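Local coordinates for decapping and exoribonuclease protein 1 (PDB 4GPS), which removes NAD and N7-methylguanosine caps from the 5' ends of RNAs and degrades RNA as a metal-dependent 5'-3' exoribonuclease, at residues Leu302-Thr305 against Tyr306-Arg309; Ile353-Ser356 against Ser357-Gly360. All blocks are in the same frame, centred on the assembly; numbering follows the deposited sequence.

How the contacts relate
Contact 1 closes the start of helix 305-319, and contact 2 is the turn that follows helix 346-353; their centres lie 13 Å apart. Ile358 of contact 2 joins them: its CD1 packs against Arg308 NE at 3.6 Å and against Leu302 CD1 at 3.9 Å. The centre of contact 1 is about 18 Å from the chain's centre, and that of contact 2 lies farther out, at about 23 Å. The Tyr306 side chain is about 10 Å from that of Lys295, a probable substrate-binding residue, and the Ile353 side chain about 11 Å from that of Gln317, another. Neither contact contains a metal-binding residue.

Contact 1 (Leu302-Thr305 against Tyr306-Arg309); sequences LGNT and YHRR
The side chain of Asn304 caps the first turn of helix 305-319, its OD1 accepting a hydrogen bond from His307 N at 3.0 Å. The donor lies in the plane of the side-chain carbonyl, on a lone pair, and the N-H...O angle is 147°. With CG anti to the backbone N (chi1 178°), the amide is carried forward over the N-terminal turn, and OD1 also comes within 3.1 Å of Tyr306 CB. Asn304 is thus the N-cap residue, and its backbone O takes the first regular helical bond, from Arg308 N at 3.1 Å. Shortening the side chain to that of an alanine would take away OD1, and His307 N would probably be left to its weak bond with Asn304 O, the capping bond lost. One residue on, Arg309 N bonds to Thr305 O at 3.0 Å. Thr305 and Arg309 also run side by side, pointing the same way, and the methyl CG2 of Thr305 sits over one face of the Arg309 guanidinium, displaced toward its rim, with NH1 the nearest atom. Arg308 folds back instead, bent at both chi2 and chi3, which lays its CD 3.9 Å from Leu302 CD2 and at the same distance from Gly303 N; the leucine and arginine side chains cross at about a right angle. Outside partners hold the polar ends: Arg309 NE bonds to Phe193 O and its guanidinium makes a cation-pi contact with Phe365, while His307 ND1 accepts from Lys301 N and its ring meets Phe300 edge-to-face. The cap joins helix 305-319 to the loop that leaves strand 290-297, the strand of the metal ligands Glu293 and Ile294, with Phe368 of the loop before helix 370-393 packed on both arginines.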
ATOM      1  N   LEU A 302      -6.307 -16.173 -12.204  1.00 51.25           N
ATOM      2  CA  LEU A 302      -7.443 -15.717 -11.407  1.00 53.66           C
ATOM      3  C   LEU A 302      -7.958 -17.070 -10.928  1.00 59.30           C
ATOM      4  O   LEU A 302      -7.669 -18.106 -11.548  1.00 67.01           O
ATOM      5  CB  LEU A 302      -8.451 -14.971 -12.278  1.00 52.69           C
ATOM      6  CG  LEU A 302      -7.880 -13.741 -13.001  1.00 55.97           C
ATOM      7  CD1 LEU A 302      -8.913 -13.225 -13.987  1.00 56.09           C
ATOM      8  CD2 LEU A 302      -7.509 -12.654 -12.001  1.00 46.23           C
ATOM      9  N   GLY A 303      -8.705 -17.138  -9.851  1.00 56.47           N
ATOM     10  CA  GLY A 303      -9.052 -18.495  -9.447  1.00 56.42           C
ATOM     11  C   GLY A 303      -8.068 -18.935  -8.374  1.00 52.03           C
ATOM     12  O   GLY A 303      -8.463 -19.579  -7.411  1.00 54.96           O
ATOM     13  N   ASN A 304      -6.794 -18.575  -8.517  1.00 42.96           N
ATOM     14  CA  ASN A 304      -5.810 -18.897  -7.488  1.00 39.75           C
ATOM     15  C   ASN A 304      -5.901 -17.850  -6.392  1.00 41.29           C
ATOM     16  O   ASN A 304      -5.748 -16.668  -6.638  1.00 45.19           O
ATOM     17  CB  ASN A 304      -4.404 -18.902  -8.061  1.00 35.10           C
ATOM     18  CG  ASN A 304      -3.387 -19.170  -7.029  1.00 44.14           C
ATOM     19  OD1 ASN A 304      -3.025 -18.279  -6.223  1.00 48.45           O
ATOM     20  ND2 ASN A 304      -2.915 -20.421  -6.996  1.00 47.10           N
ATOM     21  N   THR A 305      -6.177 -18.288  -5.180  1.00 45.56           N
ATOM     22  CA  THR A 305      -6.321 -17.397  -4.043  1.00 47.39           C
ATOM     23  C   THR A 305      -5.136 -16.462  -3.807  1.00 51.68           C
ATOM     24  O   THR A 305      -5.307 -15.273  -3.496  1.00 53.04           O
ATOM     25  CB  THR A 305      -6.560 -18.232  -2.792  1.00 49.80           C
ATOM     26  OG1 THR A 305      -7.860 -18.810  -2.878  1.00 57.02           O
ATOM     27  CG2 THR A 305      -6.468 -17.402  -1.543  1.00 49.48           C
ATOM     28  N   TYR A 306      -3.933 -16.998  -3.940  1.00 49.31           N
ATOM     29  CA  TYR A 306      -2.744 -16.208  -3.718  1.00 48.36           C
ATOM     30  C   TYR A 306      -2.644 -15.014  -4.702  1.00 47.73           C
ATOM     31  O   TYR A 306      -2.243 -13.890  -4.333  1.00 48.65           O
ATOM     32  CB  TYR A 306      -1.522 -17.141  -3.805  1.00 45.51           C
ATOM     33  CG  TYR A 306      -0.179 -16.465  -3.807  1.00 49.00           C
ATOM     34  CD1 TYR A 306       0.318 -15.855  -4.969  1.00 46.07           C
ATOM     35  CD2 TYR A 306       0.640 -16.502  -2.676  1.00 54.94           C
ATOM     36  CE1 TYR A 306       1.602 -15.316  -5.013  1.00 52.06           C
ATOM     37  CE2 TYR A 306       1.938 -15.963  -2.701  1.00 56.44           C
ATOM     38  CZ  TYR A 306       2.417 -15.381  -3.876  1.00 60.21           C
ATOM     39  OH  TYR A 306       3.725 -14.945  -3.940  1.00 61.46           O
ATOM     40  N   HIS A 307      -3.022 -15.246  -5.947  1.00 44.49           N
ATOM     41  CA  HIS A 307      -2.942 -14.206  -6.949  1.00 41.72           C
ATOM     42  C   HIS A 307      -4.063 -13.176  -6.810  1.00 43.47           C
ATOM     43  O   HIS A 307      -3.857 -11.984  -7.053  1.00 44.04           O
ATOM     44  CB  HIS A 307      -2.946 -14.848  -8.337  1.00 41.13           C
ATOM     45  CG  HIS A 307      -1.584 -15.235  -8.819  1.00 37.27           C
ATOM     46  ND1 HIS A 307      -1.377 -16.012  -9.937  1.00 40.12           N
ATOM     47  CD2 HIS A 307      -0.355 -14.886  -8.371  1.00 40.48           C
ATOM     48  CE1 HIS A 307      -0.076 -16.116 -10.163  1.00 40.80           C
ATOM     49  NE2 HIS A 307       0.566 -15.439  -9.227  1.00 36.45           N
ATOM     50  N   ARG A 308      -5.243 -13.621  -6.395  1.00 42.87           N
ATOM     51  CA  ARG A 308      -6.356 -12.702  -6.217  1.00 44.25           C
ATOM     52  C   ARG A 308      -6.016 -11.766  -5.068  1.00 45.39           C
ATOM     53  O   ARG A 308      -6.325 -10.582  -5.124  1.00 47.89           O
ATOM     54  CB  ARG A 308      -7.654 -13.466  -5.943  1.00 43.36           C
ATOM     55  CG  ARG A 308      -8.099 -14.339  -7.138  1.00 45.10           C
ATOM     56  CD  ARG A 308      -8.625 -13.524  -8.319  1.00 48.64           C
ATOM     57  NE  ARG A 308      -9.828 -12.767  -7.963  1.00 47.30           N
ATOM     58  CZ  ARG A 308     -11.039 -13.289  -7.761  1.00 46.12           C
ATOM     59  NH1 ARG A 308     -11.256 -14.590  -7.885  1.00 45.79           N
ATOM     60  NH2 ARG A 308     -12.038 -12.496  -7.399  1.00 46.46           N
ATOM     61  N   ARG A 309      -5.362 -12.297  -4.034  1.00 47.53           N
ATOM     62  CA  ARG A 309      -4.939 -11.490  -2.886  1.00 45.77           C
ATOM     63  C   ARG A 309      -3.918 -10.453  -3.328  1.00 43.36           C
ATOM     64  O   ARG A 309      -3.985  -9.292  -2.923  1.00 43.29           O
ATOM     65  CB  ARG A 309      -4.274 -12.360  -1.822  1.00 47.23           C
ATOM     66  CG  ARG A 309      -5.116 -12.673  -0.646  1.00 49.54           C
ATOM     67  CD  ARG A 309      -4.609 -13.921   0.022  1.00 51.76           C
ATOM     68  NE  ARG A 309      -5.690 -14.522   0.775  1.00 52.35           N
ATOM     69  CZ  ARG A 309      -5.750 -15.795   1.129  1.00 52.96           C
ATOM     70  NH1 ARG A 309      -4.774 -16.641   0.796  1.00 54.58           N
ATOM     71  NH2 ARG A 309      -6.791 -16.211   1.827  1.00 52.84           N
TER

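Contact 2 (Ile353-Ser356 against Ser357-Gly360); sequences INNS and SIVG
Ile353 closes helix 346-353, and its carbonyl O lies 3.7 Å from Ile358 CG2, a methyl branch of the turn that follows. Its own side chain heads away from the turn and packs on Leu311, Leu312 and Trp315 of helix 305-319. At Asn354 the chain leaves helical geometry; the backbone CA is 4.1 Å from Ile358 CG2, while the side chain sets off away from the turn and touches Val75 and Asn371. Asn355 carries most of the contact. Its side chain slants across that of Ile358, CG standing 3.6 Å from Ile358 CG2, the methyl set between the backbone N and the carbonyl carbon of its residue. The backbone O of Asn355 accepts from Val359 N at 3.3 Å, the i+4 to i bond that closes an alpha-turn, and Val359 CB lies close to the same oxygen. Ser356 then carries the chain round, its O lying 4.1 Å from Val359 CG1. Apolar branches thus meet mainly backbone and amide atoms here, and one hydrogen bond spans the turn, which suggests that its shape also depends on the burial of Ile358 against Leu302 and Arg308 and on the bond from Lys367 NZ to Val359 O.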
ATOM      1  N   ILE A 353      -9.834  -7.230 -11.545  1.00 42.83           N
ATOM      2  CA  ILE A 353     -10.423  -7.876 -10.363  1.00 47.81           C
ATOM      3  C   ILE A 353     -11.917  -7.657 -10.128  1.00 47.61           C
ATOM      4  O   ILE A 353     -12.473  -8.234  -9.192  1.00 41.79           O
ATOM      5  CB  ILE A 353      -9.658  -7.514  -9.034  1.00 45.44           C
ATOM      6  CG1 ILE A 353      -9.762  -6.025  -8.734  1.00 43.50           C
ATOM      7  CG2 ILE A 353      -8.170  -7.883  -9.156  1.00 48.95           C
ATOM      8  CD1 ILE A 353      -9.022  -5.653  -7.473  1.00 47.89           C
ATOM      9  N   ASN A 354     -12.575  -6.844 -10.962  1.00 51.22           N
ATOM     10  CA  ASN A 354     -14.028  -6.608 -10.802  1.00 51.88           C
ATOM     11  C   ASN A 354     -14.757  -6.541 -12.151  1.00 52.07           C
ATOM     12  O   ASN A 354     -14.667  -5.539 -12.866  1.00 51.56           O
ATOM     13  CB  ASN A 354     -14.278  -5.315 -10.008  1.00 47.93           C
ATOM     14  CG  ASN A 354     -15.748  -5.112  -9.655  1.00 49.56           C
ATOM     15  OD1 ASN A 354     -16.289  -5.748  -8.742  1.00 50.17           O
ATOM     16  ND2 ASN A 354     -16.398  -4.216 -10.376  1.00 47.33           N
ATOM     17  N   ASN A 355     -15.426  -7.635 -12.510  1.00 54.97           N
ATOM     18  CA  ASN A 355     -16.195  -7.740 -13.752  1.00 59.63           C
ATOM     19  C   ASN A 355     -17.368  -8.611 -13.409  1.00 62.30           C
ATOM     20  O   ASN A 355     -17.353  -9.311 -12.392  1.00 58.28           O
ATOM     21  CB  ASN A 355     -15.493  -8.478 -14.928  1.00 62.79           C
ATOM     22  CG  ASN A 355     -14.064  -8.874 -14.637  1.00 65.71           C
ATOM     23  OD1 ASN A 355     -13.178  -8.024 -14.499  1.00 73.15           O
ATOM     24  ND2 ASN A 355     -13.821 -10.178 -14.574  1.00 69.93           N
ATOM     25  N   SER A 356     -18.351  -8.601 -14.304  1.00 67.13           N
ATOM     26  CA  SER A 356     -19.553  -9.414 -14.148  1.00 70.68           C
ATOM     27  C   SER A 356     -19.195 -10.879 -14.435  1.00 66.55           C
ATOM     28  O   SER A 356     -19.978 -11.795 -14.187  1.00 67.99           O
ATOM     29  CB  SER A 356     -20.675  -8.898 -15.085  1.00 73.08           C
ATOM     30  OG  SER A 356     -20.170  -8.246 -16.245  1.00 75.05           O
ATOM     31  N   SER A 357     -17.980 -11.082 -14.927  1.00 65.64           N
ATOM     32  CA  SER A 357     -17.474 -12.410 -15.246  1.00 63.31           C
ATOM     33  C   SER A 357     -16.590 -13.047 -14.152  1.00 64.01           C
ATOM     34  O   SER A 357     -16.704 -14.239 -13.874  1.00 58.84           O
ATOM     35  CB  SER A 357     -16.701 -12.344 -16.556  1.00 62.84           C
ATOM     36  OG  SER A 357     -15.683 -13.323 -16.585  1.00 61.69           O
ATOM     37  N   ILE A 358     -15.700 -12.271 -13.538  1.00 64.75           N
ATOM     38  CA  ILE A 358     -14.849 -12.846 -12.503  1.00 63.08           C
ATOM     39  C   ILE A 358     -15.677 -13.035 -11.249  1.00 64.44           C
ATOM     40  O   ILE A 358     -15.368 -13.867 -10.406  1.00 61.13           O
ATOM     41  CB  ILE A 358     -13.628 -11.937 -12.175  1.00 61.72           C
ATOM     42  CG1 ILE A 358     -12.657 -12.671 -11.250  1.00 58.53           C
ATOM     43  CG2 ILE A 358     -14.075 -10.660 -11.478  1.00 58.88           C
ATOM     44  CD1 ILE A 358     -11.304 -12.031 -11.190  1.00 56.18           C
ATOM     45  N   VAL A 359     -16.740 -12.253 -11.134  1.00 67.73           N
ATOM     46  CA  VAL A 359     -17.597 -12.318  -9.961  1.00 70.55           C
ATOM     47  C   VAL A 359     -18.480 -13.572  -9.990  1.00 72.47           C
ATOM     48  O   VAL A 359     -19.101 -13.945  -8.993  1.00 72.16           O
ATOM     49  CB  VAL A 359     -18.431 -11.027  -9.873  1.00 69.04           C
ATOM     50  CG1 VAL A 359     -19.902 -11.317 -10.106  1.00 68.95           C
ATOM     51  CG2 VAL A 359     -18.172 -10.348  -8.553  1.00 64.10           C
ATOM     52  N   GLY A 360     -18.513 -14.224 -11.145  1.00 74.93           N
ATOM     53  CA  GLY A 360     -19.293 -15.433 -11.292  1.00 77.37           C
ATOM     54  C   GLY A 360     -18.699 -16.654 -10.604  1.00 81.46           C
ATOM     55  O   GLY A 360     -19.412 -17.625 -10.352  1.00 84.00           O
TER